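Local coordinates for putative phosphonate binding protein for ABC transporter (Prochlorococcus marinus str. MIT 9301, PDB 5LQ5), which binds inorganic phosphite strongly, and methylphosphonate and phosphate only very weakly, probably as the periplasmic solute-binding component of an ABC transporter, at residues L6-I11 / V36-I41; K28-Q33 / K224-V229; R54-D59 / V209-L214; N125-R130 / Y203-W208. One frame throughout, in Å; residues are numbered along the deposited sequence. Where two conformers were deposited one is given.

Contact 1: residues L6-I11 / V36-I41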
loop_
_atom_site.group_PDB
_atom_site.type_symbol
_atom_site.label_atom_id
_atom_site.label_comp_id
_atom_site.label_asym_id
_atom_site.label_seq_id
_atom_site.Cartn_x
_atom_site.Cartn_y
_atom_site.Cartn_z
ATOM N N LEU A 6 -9.568 5.170 19.952
ATOM C CA LEU A 6 -9.579 5.124 18.483
ATOM C C LEU A 6 -8.294 4.398 18.027
ATOM O O LEU A 6 -7.198 4.871 18.225
ATOM C CB LEU A 6 -9.638 6.529 17.841
ATOM C CG LEU A 6 -9.823 6.575 16.320
ATOM C CD1 LEU A 6 -11.229 6.169 15.903
ATOM C CD2 LEU A 6 -9.521 7.972 15.779
ATOM N N LYS A 7 -8.475 3.271 17.367
ATOM C CA LYS A 7 -7.392 2.338 17.069
ATOM C C LYS A 7 -7.066 2.464 15.590
ATOM O O LYS A 7 -7.908 2.243 14.739
ATOM C CB LYS A 7 -7.809 0.916 17.443
ATOM C CG LYS A 7 -8.102 0.732 18.942
ATOM C CD LYS A 7 -8.750 -0.619 19.222
ATOM C CE LYS A 7 -9.797 -0.509 20.320
ATOM N NZ LYS A 7 -11.049 0.124 19.831
ATOM N N VAL A 8 -5.854 2.916 15.324
ATOM C CA VAL A 8 -5.298 3.143 13.999
ATOM C C VAL A 8 -4.499 1.927 13.570
ATOM O O VAL A 8 -3.737 1.352 14.343
ATOM C CB VAL A 8 -4.427 4.417 13.960
ATOM C CG1 VAL A 8 -3.667 4.598 12.647
ATOM C CG2 VAL A 8 -5.275 5.660 14.223
ATOM N N GLY A 9 -4.737 1.488 12.345
ATOM C CA GLY A 9 -3.975 0.380 11.745
ATOM C C GLY A 9 -3.505 0.735 10.334
ATOM O O GLY A 9 -3.833 1.811 9.772
ATOM N N ALA A 10 -2.740 -0.172 9.769
ATOM C CA ALA A 10 -2.188 0.017 8.440
ATOM C C ALA A 10 -1.687 -1.295 7.873
ATOM O O ALA A 10 -1.127 -2.121 8.589
ATOM C CB ALA A 10 -1.053 0.996 8.492
ATOM N N ILE A 11 -1.844 -1.480 6.571
ATOM C CA ILE A 11 -1.199 -2.612 5.925
ATOM C C ILE A 11 0.327 -2.505 6.138
ATOM O O ILE A 11 0.895 -1.400 6.020
ATOM C CB ILE A 11 -1.547 -2.765 4.433
ATOM C CG1 ILE A 11 -1.286 -1.470 3.649
ATOM C CG2 ILE A 11 -3.010 -3.245 4.278
ATOM C CD1 ILE A 11 -1.266 -1.684 2.161
ATOM N N VAL A 36 -9.458 12.766 21.911
ATOM C CA VAL A 36 -9.727 11.386 22.321
ATOM C C VAL A 36 -8.386 10.641 22.274
ATOM O O VAL A 36 -7.435 11.096 21.618
ATOM C CB VAL A 36 -10.780 10.662 21.441
ATOM C CG1 VAL A 36 -12.132 11.385 21.477
ATOM C CG2 VAL A 36 -10.277 10.525 20.007
ATOM N N GLU A 37 -8.332 9.515 22.982
ATOM C CA GLU A 37 -7.183 8.593 22.947
ATOM C C GLU A 37 -7.118 7.924 21.584
ATOM O O GLU A 37 -8.123 7.411 21.096
ATOM C CB GLU A 37 -7.254 7.514 24.029
ATOM C CG GLU A 37 -6.349 7.781 25.222
ATOM C CD GLU A 37 -6.117 6.539 26.055
ATOM O OE1 GLU A 37 -7.114 5.959 26.529
ATOM O OE2 GLU A 37 -4.944 6.139 26.227
ATOM N N VAL A 38 -5.925 7.962 20.995
ATOM C CA VAL A 38 -5.636 7.325 19.698
ATOM C C VAL A 38 -4.363 6.473 19.845
ATOM O O VAL A 38 -3.358 6.920 20.410
ATOM C CB VAL A 38 -5.457 8.359 18.569
ATOM C CG1 VAL A 38 -5.388 7.652 17.226
ATOM C CG2 VAL A 38 -6.611 9.368 18.532
ATOM N N LYS A 39 -4.394 5.260 19.310
ATOM C CA LYS A 39 -3.291 4.306 19.446
ATOM C C LYS A 39 -3.085 3.552 18.125
ATOM O O LYS A 39 -4.042 3.029 17.568
ATOM C CB LYS A 39 -3.632 3.314 20.569
ATOM C CG LYS A 39 -2.617 2.227 20.876
ATOM C CD LYS A 39 -1.481 2.720 21.748
ATOM C CE LYS A 39 -0.669 1.542 22.266
ATOM N NZ LYS A 39 0.781 1.828 22.220
ATOM N N TYR A 40 -1.851 3.548 17.620
ATOM C CA TYR A 40 -1.481 2.711 16.455
ATOM C C TYR A 40 -1.243 1.273 16.936
ATOM O O TYR A 40 -0.461 1.027 17.867
ATOM C CB TYR A 40 -0.260 3.254 15.717
ATOM C CG TYR A 40 0.379 2.291 14.728
ATOM C CD1 TYR A 40 -0.376 1.695 13.703
ATOM C CD2 TYR A 40 1.763 2.020 14.772
ATOM C CE1 TYR A 40 0.213 0.832 12.803
ATOM C CE2 TYR A 40 2.345 1.164 13.871
ATOM C CZ TYR A 40 1.551 0.564 12.883
ATOM O OH TYR A 40 2.112 -0.320 11.975
ATOM N N ILE A 41 -1.900 0.332 16.289
ATOM C CA ILE A 41 -1.836 -1.104 16.609
ATOM C C ILE A 41 -1.252 -1.853 15.397
ATOM O O ILE A 41 -1.993 -2.127 14.457
ATOM C CB ILE A 41 -3.239 -1.682 16.920
ATOM C CG1 ILE A 41 -4.009 -0.834 17.942
ATOM C CG2 ILE A 41 -3.165 -3.139 17.332
ATOM C CD1 ILE A 41 -3.342 -0.671 19.273
HETATM O O HOH W 1 -1.917 -2.112 11.692
HETATM O O HOH W 2 0.633 -2.080 10.645
#

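Contact 2: residues K28-Q33 / K224-V229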
loop_
_atom_site.group_PDB
_atom_site.type_symbol
_atom_site.label_atom_id
_atom_site.label_comp_id
_atom_site.label_asym_id
_atom_site.label_seq_id
_atom_site.Cartn_x
_atom_site.Cartn_y
_atom_site.Cartn_z
ATOM N N LYS A 28 -0.810 10.734 17.285
ATOM C CA LYS A 28 -0.644 11.796 18.289
ATOM C C LYS A 28 -1.310 13.103 17.846
ATOM O O LYS A 28 -1.938 13.792 18.645
ATOM C CB LYS A 28 0.837 12.007 18.651
ATOM C CG LYS A 28 1.349 10.991 19.671
ATOM C CD LYS A 28 2.839 11.158 19.938
ATOM C CE LYS A 28 3.418 9.972 20.706
ATOM N NZ LYS A 28 3.422 10.178 22.178
ATOM N N GLU A 29 -1.209 13.413 16.569
ATOM C CA GLU A 29 -1.840 14.610 15.999
ATOM C C GLU A 29 -3.375 14.464 16.017
ATOM O O GLU A 29 -4.094 15.379 16.396
ATOM C CB GLU A 29 -1.339 14.912 14.584
ATOM C CG GLU A 29 -1.888 16.210 13.963
ATOM C CD GLU A 29 -1.595 17.460 14.800
ATOM O OE1 GLU A 29 -0.569 17.496 15.538
ATOM O OE2 GLU A 29 -2.400 18.424 14.717
ATOM N N LEU A 30 -3.887 13.325 15.573
ATOM C CA LEU A 30 -5.338 13.076 15.684
ATOM C C LEU A 30 -5.858 13.219 17.105
ATOM O O LEU A 30 -6.904 13.821 17.353
ATOM C CB LEU A 30 -5.702 11.671 15.153
ATOM C CG LEU A 30 -6.314 11.664 13.763
ATOM C CD1 LEU A 30 -5.387 12.287 12.729
ATOM C CD2 LEU A 30 -6.647 10.218 13.417
ATOM N N SER A 31 -5.099 12.687 18.048
ATOM C CA SER A 31 -5.507 12.733 19.445
ATOM C C SER A 31 -5.606 14.174 19.954
ATOM O O SER A 31 -6.525 14.524 20.682
ATOM C CB SER A 31 -4.542 11.960 20.329
ATOM O OG SER A 31 -4.902 12.113 21.688
ATOM N N LYS A 32 -4.654 15.006 19.555
ATOM C CA LYS A 32 -4.669 16.430 19.950
ATOM C C LYS A 32 -5.901 17.166 19.388
ATOM O O LYS A 32 -6.584 17.900 20.099
ATOM C CB LYS A 32 -3.405 17.138 19.492
ATOM C CG LYS A 32 -2.183 16.853 20.352
ATOM C CD LYS A 32 -0.977 17.647 19.879
ATOM C CE LYS A 32 0.312 17.120 20.495
ATOM N NZ LYS A 32 1.516 17.732 19.876
ATOM N N GLN A 33 -6.179 16.952 18.105
ATOM C CA GLN A 33 -7.277 17.644 17.413
ATOM C C GLN A 33 -8.668 17.124 17.731
ATOM O O GLN A 33 -9.629 17.907 17.780
ATOM C CB GLN A 33 -7.082 17.638 15.920
ATOM C CG GLN A 33 -5.866 18.417 15.446
ATOM C CD GLN A 33 -5.978 18.846 13.979
ATOM O OE1 GLN A 33 -7.027 19.326 13.527
ATOM N NE2 GLN A 33 -4.919 18.622 13.210
ATOM N N LYS A 224 -17.369 12.935 10.689
ATOM C CA LYS A 224 -17.170 14.180 9.953
ATOM C C LYS A 224 -15.946 14.985 10.453
ATOM O O LYS A 224 -15.165 15.488 9.652
ATOM C CB LYS A 224 -18.438 15.050 9.985
ATOM C CG LYS A 224 -18.407 16.181 8.963
ATOM C CD LYS A 224 -19.758 16.390 8.295
ATOM C CE LYS A 224 -20.053 15.302 7.270
ATOM N NZ LYS A 224 -21.322 15.544 6.534
ATOM N N GLU A 225 -15.787 15.062 11.774
ATOM C CA GLU A 225 -14.654 15.781 12.417
ATOM C C GLU A 225 -13.325 15.074 12.075
ATOM O O GLU A 225 -12.322 15.703 11.716
ATOM C CB GLU A 225 -14.832 15.830 13.933
ATOM C CG GLU A 225 -13.830 16.729 14.659
ATOM C CD GLU A 225 -13.899 16.636 16.180
ATOM O OE1 GLU A 225 -14.599 15.749 16.728
ATOM O OE2 GLU A 225 -13.212 17.451 16.828
ATOM N N LEU A 226 -13.339 13.750 12.184
ATOM C CA LEU A 226 -12.171 12.914 11.837
ATOM C C LEU A 226 -11.716 13.123 10.378
ATOM O O LEU A 226 -10.537 13.345 10.084
ATOM C CB LEU A 226 -12.521 11.430 12.096
ATOM C CG LEU A 226 -11.497 10.370 11.629
ATOM C CD1 LEU A 226 -10.180 10.559 12.340
ATOM C CD2 LEU A 226 -12.023 8.970 11.868
ATOM N N LYS A 227 -12.672 13.084 9.474
ATOM C CA LYS A 227 -12.385 13.299 8.055
ATOM C C LYS A 227 -11.786 14.702 7.838
ATOM O O LYS A 227 -10.771 14.886 7.152
ATOM C CB LYS A 227 -13.657 13.079 7.260
ATOM C CG LYS A 227 -13.514 13.250 5.780
ATOM C CD LYS A 227 -14.791 12.816 5.067
ATOM C CE LYS A 227 -14.770 13.252 3.622
ATOM N NZ LYS A 227 -15.920 12.678 2.853
ATOM N N SER A 228 -12.392 15.676 8.505
ATOM C CA SER A 228 -11.935 17.076 8.471
ATOM C C SER A 228 -10.493 17.242 8.948
ATOM O O SER A 228 -9.689 17.903 8.302
ATOM C CB SER A 228 -12.875 17.951 9.306
ATOM O OG SER A 228 -12.663 19.314 9.021
ATOM N N VAL A 229 -10.158 16.601 10.055
ATOM C CA VAL A 229 -8.784 16.678 10.583
ATOM C C VAL A 229 -7.781 16.162 9.555
ATOM O O VAL A 229 -6.756 16.774 9.285
ATOM C CB VAL A 229 -8.639 15.913 11.918
ATOM C CG1 VAL A 229 -7.187 15.700 12.334
ATOM C CG2 VAL A 229 -9.420 16.636 13.008
HETATM O O HOH W 3 -5.568 19.010 10.573
#

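Contact 3: residues R54-D59 / V209-L214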
loop_
_atom_site.group_PDB
_atom_site.type_symbol
_atom_site.label_atom_id
_atom_site.label_comp_id
_atom_site.label_asym_id
_atom_site.label_seq_id
_atom_site.Cartn_x
_atom_site.Cartn_y
_atom_site.Cartn_z
ATOM N N ARG A 54 -12.380 -6.037 10.181
ATOM C CA ARG A 54 -13.637 -6.778 10.250
ATOM C C ARG A 54 -14.067 -7.070 11.696
ATOM O O ARG A 54 -15.263 -6.933 12.007
ATOM C CB ARG A 54 -13.558 -8.080 9.440
ATOM C CG ARG A 54 -14.864 -8.870 9.440
ATOM C CD ARG A 54 -14.705 -10.215 8.773
ATOM N NE ARG A 54 -13.719 -11.092 9.419
ATOM C CZ ARG A 54 -13.935 -11.850 10.493
ATOM N NH1 ARG A 54 -15.119 -11.868 11.130
ATOM N NH2 ARG A 54 -12.936 -12.602 10.936
ATOM N N THR A 55 -13.109 -7.442 12.565
ATOM C CA THR A 55 -13.423 -7.772 13.981
ATOM C C THR A 55 -13.484 -6.549 14.912
ATOM O O THR A 55 -13.665 -6.678 16.110
ATOM C CB THR A 55 -12.432 -8.788 14.592
ATOM O OG1 THR A 55 -11.117 -8.228 14.565
ATOM C CG2 THR A 55 -12.486 -10.085 13.818
ATOM N N LYS A 56 -13.246 -5.371 14.359
ATOM C CA LYS A 56 -13.331 -4.087 15.118
ATOM C C LYS A 56 -12.187 -3.918 16.128
ATOM O O LYS A 56 -12.263 -3.121 17.071
ATOM C CB LYS A 56 -14.718 -3.891 15.751
ATOM C CG LYS A 56 -15.813 -3.995 14.692
ATOM C CD LYS A 56 -17.120 -3.320 15.082
ATOM C CE LYS A 56 -18.247 -3.744 14.147
ATOM N NZ LYS A 56 -17.983 -3.469 12.701
ATOM N N ASP A 57 -11.113 -4.645 15.898
ATOM C CA ASP A 57 -9.861 -4.416 16.619
ATOM C C ASP A 57 -9.154 -3.164 16.108
ATOM O O ASP A 57 -8.282 -2.649 16.789
ATOM C CB ASP A 57 -8.917 -5.616 16.503
ATOM C CG ASP A 57 -9.365 -6.805 17.361
ATOM O OD1 ASP A 57 -8.541 -7.257 18.168
ATOM O OD2 ASP A 57 -10.510 -7.287 17.255
ATOM N N LEU A 58 -9.529 -2.734 14.897
ATOM C CA LEU A 58 -9.002 -1.530 14.243
ATOM C C LEU A 58 -10.159 -0.643 13.746
ATOM O O LEU A 58 -11.119 -1.127 13.169
ATOM C CB LEU A 58 -8.097 -1.916 13.064
ATOM C CG LEU A 58 -6.916 -2.827 13.356
ATOM C CD1 LEU A 58 -6.279 -3.271 12.047
ATOM C CD2 LEU A 58 -5.889 -2.170 14.267
ATOM N N ASP A 59 -10.058 0.658 14.010
ATOM C CA ASP A 59 -11.107 1.616 13.669
ATOM C C ASP A 59 -10.888 2.457 12.427
ATOM O O ASP A 59 -11.846 2.848 11.777
ATOM C CB ASP A 59 -11.302 2.604 14.820
ATOM C CG ASP A 59 -11.755 1.922 16.090
ATOM O OD1 ASP A 59 -12.657 1.050 16.006
ATOM O OD2 ASP A 59 -11.206 2.275 17.164
ATOM N N VAL A 209 -9.725 4.111 5.552
ATOM C CA VAL A 209 -11.038 3.533 5.758
ATOM C C VAL A 209 -11.375 3.590 7.236
ATOM O O VAL A 209 -10.581 3.151 8.061
ATOM C CB VAL A 209 -11.130 2.087 5.243
ATOM C CG1 VAL A 209 -12.544 1.533 5.435
ATOM C CG2 VAL A 209 -10.736 2.003 3.761
ATOM N N ALA A 210 -12.585 4.054 7.566
ATOM C CA ALA A 210 -13.059 4.095 8.959
ATOM C C ALA A 210 -14.283 3.194 9.164
ATOM O O ALA A 210 -15.082 2.980 8.229
ATOM C CB ALA A 210 -13.405 5.522 9.393
ATOM N N GLN A 211 -14.449 2.707 10.382
ATOM C CA GLN A 211 -15.664 2.009 10.815
ATOM C C GLN A 211 -16.859 2.943 10.661
ATOM O O GLN A 211 -16.754 4.170 10.833
ATOM C CB GLN A 211 -15.594 1.533 12.266
ATOM C CG GLN A 211 -14.508 0.532 12.571
ATOM C CD GLN A 211 -14.763 -0.863 12.026
ATOM O OE1 GLN A 211 -15.841 -1.183 11.547
ATOM N NE2 GLN A 211 -13.752 -1.689 12.092
ATOM N N GLY A 212 -17.995 2.325 10.395
ATOM C CA GLY A 212 -19.266 3.022 10.214
ATOM C C GLY A 212 -19.968 3.392 11.495
ATOM O O GLY A 212 -20.935 4.146 11.464
ATOM N N ASP A 213 -19.495 2.870 12.619
ATOM C CA ASP A 213 -20.204 3.051 13.908
ATOM C C ASP A 213 -19.555 3.968 14.917
ATOM O O ASP A 213 -19.849 3.891 16.129
ATOM C CB ASP A 213 -20.461 1.699 14.566
ATOM C CG ASP A 213 -19.180 0.898 14.830
ATOM O OD1 ASP A 213 -18.109 1.458 15.176
ATOM O OD2 ASP A 213 -19.242 -0.336 14.685
ATOM N N LEU A 214 -18.679 4.836 14.442
ATOM C CA LEU A 214 -17.900 5.634 15.367
ATOM C C LEU A 214 -18.728 6.583 16.232
ATOM O O LEU A 214 -18.367 6.815 17.386
ATOM C CB LEU A 214 -16.764 6.358 14.653
ATOM C CG LEU A 214 -15.761 5.371 14.027
ATOM C CD1 LEU A 214 -14.673 6.172 13.351
ATOM C CD2 LEU A 214 -15.144 4.400 15.032
#

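Contact 4: residues N125-R130 / Y203-W208. With PO3 (phosphite ion), chain B.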
loop_
_atom_site.group_PDB
_atom_site.type_symbol
_atom_site.label_atom_id
_atom_site.label_comp_id
_atom_site.label_asym_id
_atom_site.label_seq_id
_atom_site.Cartn_x
_atom_site.Cartn_y
_atom_site.Cartn_z
ATOM N N ASN A 125 -1.645 -9.842 -1.353
ATOM C CA ASN A 125 -2.787 -8.922 -1.371
ATOM C C ASN A 125 -2.406 -7.480 -1.639
ATOM O O ASN A 125 -3.200 -6.565 -1.426
ATOM C CB ASN A 125 -3.594 -9.075 -0.051
ATOM C CG ASN A 125 -4.319 -10.410 0.030
ATOM O OD1 ASN A 125 -4.955 -10.825 -0.900
ATOM N ND2 ASN A 125 -4.205 -11.056 1.132
ATOM N N SER A 126 -1.204 -7.291 -2.145
ATOM C CA SER A 126 -0.708 -5.928 -2.520
ATOM C C SER A 126 -1.208 -5.482 -3.897
ATOM O O SER A 126 -1.177 -6.251 -4.865
ATOM C CB SER A 126 0.818 -5.874 -2.501
ATOM O OG SER A 126 1.258 -4.589 -2.918
ATOM N N THR A 127 -1.724 -4.266 -3.959
ATOM C CA THR A 127 -2.123 -3.649 -5.210
ATOM C C THR A 127 -0.911 -3.377 -6.120
ATOM O O THR A 127 -0.851 -3.860 -7.263
ATOM C CB THR A 127 -2.885 -2.325 -4.951
ATOM O OG1 THR A 127 -3.804 -2.501 -3.836
ATOM C CG2 THR A 127 -3.658 -1.924 -6.217
ATOM N N SER A 128 0.018 -2.586 -5.583
ATOM C CA SER A 128 1.220 -2.153 -6.312
ATOM C C SER A 128 2.355 -3.178 -6.376
ATOM O O SER A 128 3.245 -3.086 -7.214
ATOM C CB SER A 128 1.725 -0.849 -5.734
ATOM O OG SER A 128 2.261 -1.005 -4.431
ATOM N N GLY A 129 2.267 -4.177 -5.506
ATOM C CA GLY A 129 3.287 -5.208 -5.412
ATOM C C GLY A 129 2.858 -6.561 -5.939
ATOM O O GLY A 129 3.669 -7.452 -6.070
ATOM N N ARG A 130 1.581 -6.702 -6.266
ATOM C CA ARG A 130 1.096 -7.990 -6.777
ATOM C C ARG A 130 0.005 -7.860 -7.825
ATOM O O ARG A 130 0.190 -8.322 -8.941
ATOM C CB ARG A 130 0.639 -8.925 -5.661
ATOM C CG ARG A 130 0.381 -10.358 -6.108
ATOM C CD ARG A 130 -1.022 -10.574 -6.631
ATOM N NE ARG A 130 -1.151 -11.908 -7.237
ATOM C CZ ARG A 130 -1.338 -13.048 -6.559
ATOM N NH1 ARG A 130 -1.509 -13.041 -5.248
ATOM N NH2 ARG A 130 -1.368 -14.216 -7.215
ATOM N N TYR A 203 -2.993 3.552 -11.835
ATOM C CA TYR A 203 -4.165 2.891 -11.250
ATOM C C TYR A 203 -4.425 3.553 -9.873
ATOM O O TYR A 203 -3.614 4.331 -9.397
ATOM C CB TYR A 203 -3.974 1.342 -11.140
ATOM C CG TYR A 203 -2.701 0.974 -10.449
ATOM C CD1 TYR A 203 -2.657 0.940 -9.053
ATOM C CD2 TYR A 203 -1.518 0.731 -11.169
ATOM C CE1 TYR A 203 -1.483 0.651 -8.389
ATOM C CE2 TYR A 203 -0.334 0.427 -10.506
ATOM C CZ TYR A 203 -0.322 0.412 -9.107
ATOM O OH TYR A 203 0.842 0.145 -8.418
ATOM N N VAL A 204 -5.539 3.199 -9.227
ATOM C CA VAL A 204 -5.875 3.771 -7.898
ATOM C C VAL A 204 -5.287 2.877 -6.798
ATOM O O VAL A 204 -5.252 1.671 -6.958
ATOM C CB VAL A 204 -7.396 3.931 -7.685
ATOM C CG1 VAL A 204 -8.091 2.600 -7.503
ATOM C CG2 VAL A 204 -7.667 4.805 -6.492
ATOM N N ASP A 205 -4.870 3.452 -5.671
ATOM C CA ASP A 205 -4.267 2.635 -4.613
ATOM C C ASP A 205 -4.705 3.046 -3.196
ATOM O O ASP A 205 -5.824 2.700 -2.754
ATOM C CB ASP A 205 -2.749 2.515 -4.810
ATOM C CG ASP A 205 -2.136 1.313 -4.036
ATOM O OD1 ASP A 205 -2.858 0.657 -3.228
ATOM O OD2 ASP A 205 -0.956 0.968 -4.307
ATOM N N TYR A 206 -3.807 3.678 -2.441
ATOM C CA TYR A 206 -3.996 3.742 -1.000
ATOM C C TYR A 206 -5.112 4.662 -0.557
ATOM O O TYR A 206 -5.406 5.666 -1.207
ATOM C CB TYR A 206 -2.718 4.180 -0.297
ATOM C CG TYR A 206 -1.548 3.233 -0.379
ATOM C CD1 TYR A 206 -1.218 2.453 0.711
ATOM C CD2 TYR A 206 -0.722 3.164 -1.493
ATOM C CE1 TYR A 206 -0.136 1.600 0.702
ATOM C CE2 TYR A 206 0.381 2.294 -1.538
ATOM C CZ TYR A 206 0.691 1.541 -0.427
ATOM O OH TYR A 206 1.808 0.701 -0.511
ATOM N N HIS A 207 -5.723 4.313 0.572
ATOM C CA HIS A 207 -6.782 5.109 1.178
ATOM C C HIS A 207 -7.083 4.737 2.609
ATOM O O HIS A 207 -6.872 3.589 3.026
ATOM C CB HIS A 207 -8.058 5.034 0.339
ATOM C CG HIS A 207 -8.634 3.660 0.165
ATOM N ND1 HIS A 207 -8.055 2.694 -0.636
ATOM C CD2 HIS A 207 -9.784 3.119 0.623
ATOM C CE1 HIS A 207 -8.813 1.610 -0.624
ATOM N NE2 HIS A 207 -9.869 1.845 0.126
ATOM N N TRP A 208 -7.538 5.739 3.357
ATOM C CA TRP A 208 -8.028 5.569 4.704
ATOM C C TRP A 208 -9.453 5.079 4.693
ATOM O O TRP A 208 -10.291 5.629 3.997
ATOM C CB TRP A 208 -8.003 6.877 5.486
ATOM C CG TRP A 208 -6.643 7.367 5.903
ATOM C CD1 TRP A 208 -5.932 8.429 5.384
ATOM C CD2 TRP A 208 -5.858 6.852 6.986
ATOM N NE1 TRP A 208 -4.752 8.559 6.059
ATOM C CE2 TRP A 208 -4.688 7.623 7.054
ATOM C CE3 TRP A 208 -6.028 5.799 7.878
ATOM C CZ2 TRP A 208 -3.697 7.373 7.996
ATOM C CZ3 TRP A 208 -5.055 5.563 8.826
ATOM C CH2 TRP A 208 -3.903 6.339 8.870
HETATM P P PO3 B . -0.475 -1.737 -1.765
HETATM O O1 PO3 B . -0.087 -1.092 -3.136
HETATM O O2 PO3 B . -1.849 -2.526 -1.777
HETATM O O3 PO3 B . 0.682 -2.614 -1.208
#

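Contact 1: residues L6-I11 / V36-I41
Leu6, Lys7 and Val8 pair in parallel register with Val38, Lys39 and Tyr40. Four backbone hydrogen bonds join the strands: Leu6 N reaches Glu37 O at 2.9 Å, Lys39 N returns to Leu6 O, and Val8 N to Lys39 O and Ile41 N to Val8 O continue the alternation. CA-H...O contacts reinforce it, among them Val38 CA to Leu6 O at 3.3 Å.

Apolar packing is concentrated on the face bearing Leu6, Val8, Val38 and Tyr40. Val8 CG2, beside its own backbone N, meets Val38 CG1 at 3.6 Å, the two side chains crossing at a slant. Tyr40 has CG anti to the backbone N (chi1 166°), which lays its ring along the first strand: Val8 O approaches the ring edge at CD1, 3.4 Å away, and Gly9 CA and Ala10 N follow along that edge.

Beyond the ladder, water takes over. One molecule links Ala10 N to Ile41 O; a second bridges Ala10 O and Tyr40 OH, which is also hydrogen-bonded to Gln16.

Strand 37-40 forms an edge of the six-stranded sheet, strand 60-63 flanks strand 5-10 on its other side, and helix 16-34, the crossover of this beta-alpha-beta unit, packs on Val8, Ala10 and Tyr40.

Contact 2: residues K28-Q33 / K224-V229
Gln33 sends CG to the side opposite its carbonyl carbon (chi1 -65°) and continues extended, while Val229 holds CG1 anti to its own backbone N; the two side chains thereby slide past one another in opposite directions. Both valine methyls lie along the glutamine: Val229 CG2 sits 3.6 Å from Gln33 OE1, and Val229 CG1 lies 3.8 Å from Gln33 CD. The amide is held at its nitrogen, where Gln33 NE2 donates to Glu29 OE2 one turn earlier at 2.9 Å, using the anti lone pair of the carboxylate, with the acceptor tilted 20° from the amide plane. A water accepts from Gln33 NE2 at 2.7 Å and donates to Val229 O, so the polar link between the helices is made by one bridging water. An alanine in place of Gln33 would probably leave the valine methyls poorly covered and deprive both Glu29 OE2 and the bridging water of their amide partner.

Deeper in the interface Leu30 forks between two partners. Leu30 CD2 meets Leu226 CD1 at 3.7 Å, and Leu30 CD1 meets Val229 CG1 at 3.9 Å. Glu29 OE2 has a second partner in His240 of helix 238-246.

The helix segments run at 128° to each other, 10.6 Å apart at closest approach, and Leu30 and Leu226 both rest on Leu60 of strand 60-63. This is the layered packing of an alpha/beta lobe in a periplasmic binding protein, with neighbouring helices sharing one face of the sheet.

Contact 3: residues R54-D59 / V209-L214
Gln211 reaches across to the 54-59 turn, its chain bent at chi2 (-73°) so that the amide lies beside Leu58 while CG stays close to Asp59. Gln211 NE2 donates to Leu58 O at 2.9 Å in a nearly straight bond (170°), with the acceptor exactly in the amide plane; the same nitrogen is also hydrogen-bonded to Phe53 O. On the other end of the amide, Gln211 OE1 receives a weak bond from Lys56 NZ at 3.3 Å. The backbone adds a further link, from Gln211 N to Asp59 O at 3.0 Å. With a leucine in this position, the carbonyls of Leu58 and Phe53 are likely to lose the donor they share, and Lys56 NZ its weak acceptor.

Asp59 crosses Gln211 at about a right angle, its carboxylate plane standing 83° from the amide. Asp59 OD1 passes 3.9 Å from Gln211 CG, but its main partner is Arg217, with which it forms a salt bridge. Lys56 and Asp213 approach from opposite directions: the lysine chain runs along Asp213 OD2, with Lys56 CE at 3.6 Å, and Lys56 NZ makes only a long salt bridge to it (3.9 Å).

Lys56, at positive phi, ends helix 46-54 in a Schellman motif, and the chain then turns into strand 60-63. The contact thus ties that helix-to-strand connection to the end of strand 207-210, which pairs with strand 60-63 in the sheet, while Leu214 leads on to pack against helix 222-231.

Contact 4: residues N125-R130 / Y203-W208
Tyr203 lays its phenol against Ser128, OH standing just 3.0 Å from Ser128 CB, which is tight packing. The ring lies obliquely to Thr127 CG2, and its hydroxyl is hydrogen-bonded to Ser92. Val204 turns its side chain away, but its carbonyl oxygen, 4.0 Å from Thr127 CG2, is buried with no polar partner in the model.

Asp205 enters the phosphite site with CG anti to the backbone N (chi1 -161°). Asp205 OD2 comes within 2.5 Å of phosphite O1, so close that one of the two acid groups probably holds a proton; Asp205 OD1 is fixed by Gly65 N. From the other segment the anion meets the N-terminus of helix 127-139. Thr127 N donates to phosphite O2 at 2.8 Å. Ser128 N donates to phosphite O1 at 2.9 Å, and the hydroxyls of these two residues add a bond each to the same oxygens. Ser126, the N-cap, donates through OG to phosphite O3 at 2.7 Å while accepting from Gly129 N. The cleft between two alpha/beta lobes is the binding site characteristic of periplasmic binding proteins, and here a helix N-terminus holds the anion within it; Tyr46 and His158 add further hydrogen bonds.

Tyr206 follows, its OH 3.6 Å from both P and O3 of the phosphite. Asp13 and Asn176 hold that hydroxyl by hydrogen bonds. At His207, where strand 207-210 begins, ND1 donates in the ring plane to Asp205 O, bracing the backbone behind the acid; Trp208 continues the strand alongside Ile81.

From the N terminus, strand 5-10 leads through helix 16-34 to strand 37-40, and contact 1 closes this short loop. Contact 2 opens within it, on the helix, so the two cross; its second half comes only at 224-229, making it the last to close. Inside that long span lies contact 3, which begins after contact 1 has closed, and inside contact 3 lies contact 4. The second halves of contacts 4 and 3 adjoin at strand 207-210. Contacts 1, 2 and 3 gather in the lobe of the six-stranded sheet, touching through Lys7 with Asp59 and Leu214 with Leu226, whereas contact 4 joins this lobe to the other across the phosphite.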